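Local atomic coordinates of mariner Mos1 transposase (Drosophila mauritiana, PDB entry 4MDB), a protein that moves the Mos1 transposon by a cut-and-paste mechanism, cutting and joining DNA with a metal-dependent RNase H-like catalytic domain. Residues C74-L88 with Q102-R114. The protein carries 1 engineered substitution. Numbering follows the deposited sequence. Where two conformers were deposited one is given.
Sequences CVWWDQSGVIYYELL and QLINLNRALQRKR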
# COMPACT_ATOMS: atom_id res chain seq x y z
N CYS A 74 4.87 -0.30 8.51
CA CYS A 74 3.57 0.12 7.97
C CYS A 74 3.89 1.34 7.14
O CYS A 74 4.36 2.33 7.67
CB CYS A 74 2.65 0.50 9.07
SG CYS A 74 2.46 -0.80 10.36
N VAL A 75 3.63 1.30 5.85
CA VAL A 75 4.07 2.44 5.04
C VAL A 75 3.00 2.79 4.03
O VAL A 75 2.33 1.93 3.47
CB VAL A 75 5.43 2.10 4.33
CG1 VAL A 75 5.31 0.81 3.50
CG2 VAL A 75 5.89 3.17 3.38
N TRP A 76 2.97 4.07 3.71
CA TRP A 76 2.02 4.66 2.75
C TRP A 76 2.77 5.57 1.79
O TRP A 76 3.65 6.29 2.21
CB TRP A 76 0.87 5.41 3.40
CG TRP A 76 0.06 4.59 4.32
CD1 TRP A 76 -1.07 3.90 4.01
CD2 TRP A 76 0.36 4.24 5.69
NE1 TRP A 76 -1.53 3.18 5.09
CE2 TRP A 76 -0.68 3.42 6.14
CE3 TRP A 76 1.38 4.63 6.60
CZ2 TRP A 76 -0.70 2.89 7.44
CZ3 TRP A 76 1.36 4.09 7.88
CH2 TRP A 76 0.33 3.25 8.27
N TRP A 77 2.38 5.52 0.52
CA TRP A 77 3.12 6.17 -0.54
C TRP A 77 2.28 6.46 -1.75
O TRP A 77 1.18 5.95 -1.87
CB TRP A 77 4.35 5.38 -0.91
CG TRP A 77 4.07 3.97 -1.45
CD1 TRP A 77 3.66 2.91 -0.71
CD2 TRP A 77 4.18 3.51 -2.80
NE1 TRP A 77 3.54 1.80 -1.52
CE2 TRP A 77 3.87 2.13 -2.80
CE3 TRP A 77 4.55 4.10 -4.00
CZ2 TRP A 77 3.88 1.36 -3.99
CZ3 TRP A 77 4.63 3.35 -5.14
CH2 TRP A 77 4.29 1.98 -5.14
N ASP A 78 2.78 7.33 -2.63
CA ASP A 78 2.14 7.63 -3.88
C ASP A 78 3.18 7.79 -4.97
O ASP A 78 4.33 7.39 -4.80
CB ASP A 78 1.19 8.82 -3.70
CG ASP A 78 1.97 10.17 -3.53
OD1 ASP A 78 3.20 10.15 -3.57
OD2 ASP A 78 1.30 11.24 -3.55
N GLN A 79 2.79 8.32 -6.12
CA GLN A 79 3.66 8.31 -7.26
C GLN A 79 4.82 9.28 -7.05
O GLN A 79 5.76 9.23 -7.86
CB GLN A 79 2.89 8.71 -8.53
CG GLN A 79 2.35 10.09 -8.47
CD GLN A 79 1.81 10.53 -9.80
OE1 GLN A 79 0.97 9.85 -10.38
NE2 GLN A 79 2.26 11.67 -10.29
N SER A 80 4.80 10.08 -5.98
CA SER A 80 5.84 11.07 -5.69
C SER A 80 6.82 10.60 -4.64
O SER A 80 7.82 11.27 -4.40
CB SER A 80 5.21 12.38 -5.26
OG SER A 80 4.45 12.89 -6.37
N GLY A 81 6.51 9.49 -4.00
CA GLY A 81 7.36 8.97 -2.90
C GLY A 81 6.61 8.54 -1.67
O GLY A 81 5.42 8.54 -1.60
N VAL A 82 7.36 8.13 -0.65
CA VAL A 82 6.81 7.76 0.61
C VAL A 82 6.22 8.94 1.37
O VAL A 82 6.94 9.99 1.54
CB VAL A 82 7.90 7.01 1.46
CG1 VAL A 82 7.40 6.81 2.85
CG2 VAL A 82 8.29 5.73 0.73
N ILE A 83 4.99 8.84 1.82
CA ILE A 83 4.31 9.89 2.55
C ILE A 83 4.59 9.80 4.05
O ILE A 83 4.91 10.78 4.73
CB ILE A 83 2.81 9.94 2.20
CG1 ILE A 83 2.63 10.19 0.68
CG2 ILE A 83 2.03 10.99 3.00
CD1 ILE A 83 1.31 9.72 0.10
N TYR A 84 4.46 8.58 4.62
CA TYR A 84 4.44 8.39 6.02
C TYR A 84 4.74 6.93 6.25
O TYR A 84 4.34 6.10 5.47
CB TYR A 84 3.12 8.74 6.62
CG TYR A 84 3.01 8.53 8.10
CD1 TYR A 84 3.78 9.28 8.97
CD2 TYR A 84 2.21 7.54 8.66
CE1 TYR A 84 3.65 9.15 10.36
CE2 TYR A 84 2.07 7.41 10.03
CZ TYR A 84 2.81 8.21 10.86
OH TYR A 84 2.72 7.99 12.20
N TYR A 85 5.50 6.61 7.27
CA TYR A 85 5.59 5.21 7.74
C TYR A 85 5.80 5.12 9.23
O TYR A 85 6.25 6.09 9.88
CB TYR A 85 6.69 4.45 7.00
CG TYR A 85 8.12 4.69 7.46
CD1 TYR A 85 8.90 5.70 6.90
CD2 TYR A 85 8.70 3.88 8.44
CE1 TYR A 85 10.22 5.90 7.31
CE2 TYR A 85 10.00 4.09 8.88
CZ TYR A 85 10.76 5.08 8.30
OH TYR A 85 12.04 5.30 8.75
N GLU A 86 5.41 3.97 9.76
CA GLU A 86 5.71 3.61 11.17
C GLU A 86 6.39 2.27 11.22
O GLU A 86 6.09 1.36 10.43
CB GLU A 86 4.43 3.61 11.99
CG GLU A 86 3.77 4.96 12.18
CD GLU A 86 2.55 4.91 13.05
OE1 GLU A 86 2.25 3.80 13.60
OE2 GLU A 86 1.79 5.93 13.14
N LEU A 87 7.34 2.14 12.16
CA LEU A 87 7.96 0.88 12.45
C LEU A 87 7.51 0.57 13.90
O LEU A 87 7.67 1.38 14.86
CB LEU A 87 9.45 0.99 12.25
CG LEU A 87 10.28 -0.30 12.31
CD1 LEU A 87 10.13 -1.20 11.07
CD2 LEU A 87 11.73 0.02 12.57
N LEU A 88 6.80 -0.53 14.04
CA LEU A 88 6.16 -0.82 15.32
C LEU A 88 7.24 -1.43 16.24
O LEU A 88 8.23 -2.00 15.79
CB LEU A 88 4.95 -1.73 15.16
CG LEU A 88 3.51 -1.19 14.99
CD1 LEU A 88 3.38 0.14 14.28
CD2 LEU A 88 2.52 -2.19 14.40
N GLN A 102 -3.00 5.53 12.81
CA GLN A 102 -2.17 5.65 11.68
C GLN A 102 -2.79 6.48 10.53
O GLN A 102 -2.05 7.23 9.92
CB GLN A 102 -1.81 4.25 11.20
CG GLN A 102 -0.78 3.59 12.15
CD GLN A 102 -0.41 2.20 11.71
OE1 GLN A 102 -1.23 1.53 11.08
NE2 GLN A 102 0.79 1.76 12.01
N LEU A 103 -4.03 6.23 10.22
CA LEU A 103 -4.69 6.96 9.13
C LEU A 103 -4.75 8.43 9.47
O LEU A 103 -4.53 9.26 8.60
CB LEU A 103 -6.05 6.42 8.83
CG LEU A 103 -6.20 4.98 8.33
CD1 LEU A 103 -7.64 4.65 8.18
CD2 LEU A 103 -5.51 4.85 7.00
N ILE A 104 -5.08 8.72 10.73
CA ILE A 104 -5.08 10.13 11.17
C ILE A 104 -3.70 10.78 11.05
O ILE A 104 -3.58 11.90 10.57
CB ILE A 104 -5.69 10.26 12.56
CG1 ILE A 104 -7.19 9.97 12.48
CG2 ILE A 104 -5.38 11.63 13.19
CD1 ILE A 104 -7.85 9.60 13.81
N ASN A 105 -2.63 10.11 11.45
CA ASN A 105 -1.30 10.62 11.30
C ASN A 105 -0.87 10.75 9.83
O ASN A 105 -0.21 11.65 9.45
CB ASN A 105 -0.34 9.71 12.04
CG ASN A 105 -0.62 9.70 13.52
OD1 ASN A 105 -1.24 10.61 13.99
ND2 ASN A 105 -0.16 8.68 14.26
N LEU A 106 -1.28 9.78 9.01
CA LEU A 106 -0.98 9.79 7.60
C LEU A 106 -1.60 11.03 6.97
O LEU A 106 -0.98 11.63 6.13
CB LEU A 106 -1.55 8.50 6.90
CG LEU A 106 -1.66 8.52 5.34
CD1 LEU A 106 -0.36 8.68 4.64
CD2 LEU A 106 -2.20 7.14 4.83
N ASN A 107 -2.82 11.38 7.36
CA ASN A 107 -3.52 12.53 6.82
C ASN A 107 -2.70 13.79 7.18
O ASN A 107 -2.59 14.70 6.36
CB ASN A 107 -4.93 12.61 7.40
CG ASN A 107 -5.71 13.78 6.89
OD1 ASN A 107 -6.17 14.69 7.68
ND2 ASN A 107 -5.83 13.85 5.66
N ARG A 108 -2.15 13.85 8.37
CA ARG A 108 -1.30 15.00 8.73
C ARG A 108 -0.07 15.11 7.82
O ARG A 108 0.22 16.19 7.29
CB ARG A 108 -0.89 14.91 10.20
CG ARG A 108 -2.00 15.05 11.22
CD ARG A 108 -1.31 15.72 12.42
NE ARG A 108 -2.15 15.86 13.59
CZ ARG A 108 -1.89 16.69 14.60
NH1 ARG A 108 -0.82 17.50 14.57
NH2 ARG A 108 -2.72 16.73 15.64
N ALA A 109 0.61 13.98 7.56
CA ALA A 109 1.71 13.93 6.65
C ALA A 109 1.33 14.36 5.23
O ALA A 109 2.05 15.10 4.59
CB ALA A 109 2.31 12.55 6.65
N LEU A 110 0.17 13.90 4.75
CA LEU A 110 -0.31 14.19 3.42
C LEU A 110 -0.55 15.73 3.28
O LEU A 110 -0.15 16.31 2.26
CB LEU A 110 -1.65 13.52 3.24
CG LEU A 110 -2.17 12.92 1.97
CD1 LEU A 110 -1.13 12.41 1.00
CD2 LEU A 110 -2.99 11.71 2.47
N GLN A 111 -1.12 16.34 4.30
CA GLN A 111 -1.35 17.81 4.29
C GLN A 111 -0.04 18.60 4.15
O GLN A 111 0.08 19.58 3.40
CB GLN A 111 -1.98 18.26 5.59
CG GLN A 111 -3.34 18.86 5.49
CD GLN A 111 -4.35 17.81 5.35
OE1 GLN A 111 -4.45 17.17 4.30
NE2 GLN A 111 -5.09 17.58 6.41
N ARG A 112 0.95 18.16 4.90
CA ARG A 112 2.26 18.76 4.89
C ARG A 112 3.06 18.52 3.62
O ARG A 112 3.84 19.37 3.18
CB ARG A 112 3.03 18.22 6.11
CG ARG A 112 4.41 18.86 6.28
CD ARG A 112 5.04 18.42 7.62
NE ARG A 112 5.21 16.97 7.71
CZ ARG A 112 6.13 16.26 7.12
NH1 ARG A 112 7.07 16.81 6.34
NH2 ARG A 112 6.12 14.95 7.30
N LYS A 113 2.93 17.33 3.00
CA LYS A 113 3.81 16.94 1.89
C LYS A 113 3.18 16.96 0.51
O LYS A 113 3.90 16.84 -0.47
CB LYS A 113 4.35 15.54 2.12
CG LYS A 113 5.46 15.47 3.13
CD LYS A 113 5.56 14.04 3.57
CE LYS A 113 6.39 13.29 2.54
NZ LYS A 113 7.62 14.05 2.25
N ARG A 114 1.87 17.05 0.46
CA ARG A 114 1.11 17.06 -0.78
C ARG A 114 0.14 18.22 -0.87
O ARG A 114 -1.07 18.12 -0.60
CB ARG A 114 0.39 15.72 -0.92
CG ARG A 114 1.33 14.54 -0.95
CD ARG A 114 2.12 14.38 -2.24
NE ARG A 114 2.94 13.16 -2.31
CZ ARG A 114 4.16 13.00 -1.80
NH1 ARG A 114 4.79 13.99 -1.13
NH2 ARG A 114 4.78 11.88 -1.90
O HOH W 1 7.34 11.86 -0.54
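Leu106 CD2 sits over one face of the Trp76 indole, 3.7 Å from the centroid of the five-membered ring, a CH-pi contact, while the amide of Gln102 comes up at the far rim of the six-membered ring, its plane turned 81° from the indole. Leu106 gets there because its CG lies anti to the backbone N (chi1 164°); its other methyl, CD1, meets Ile83 CG2. The Tyr84 ring lays one face on the helix backbone at Asn105 and Leu106, with its OH 3.5 Å from Asn105 CB.

The guanidinium of Arg114 is sandwiched between Ser80 CB on one face and Ile83 CG1 on the other. Along its edge the Arg114 guanidinium grips Asp78 side-on in a two-pronged salt bridge: Arg114 NE gives to Asp78 OD2 at 2.8 Å and Arg114 NH2 to Asp78 OD1 at 2.9 Å. The backbone N of Ser80 reaches that same OD1 from the opposite face of the carboxylate, an Asx turn, and NH1 closes back on Lys113 O. Water 1 joins NH2 to Val82 O, so the hairpin turn and the helix end are tied by charge, packing and solvent together.

At the other end, Gln102 NE2 donates to Glu86 OE1 (3.0 Å, 165°), arriving well above the carboxylate plane, and makes a longer bond to Cys74 SG at 3.5 Å. Both amide hydrogens are thus used, which fixes the rotation of the amide.

A classic beta bulge at Ile83 and Tyr84, opposite Trp76, interrupts the hairpin where Leu106 and Ala109 pack. Helix 96-113 packs on this face of the RNase H-like sheet, running roughly antiparallel to the border strand 81-87; Ile83 and Leu110 both continue onto Val33 of the central strand 32-42, which carries the metal ligand Asp36, while helices 162-175 and 183-196 pack against Val75 on the other face.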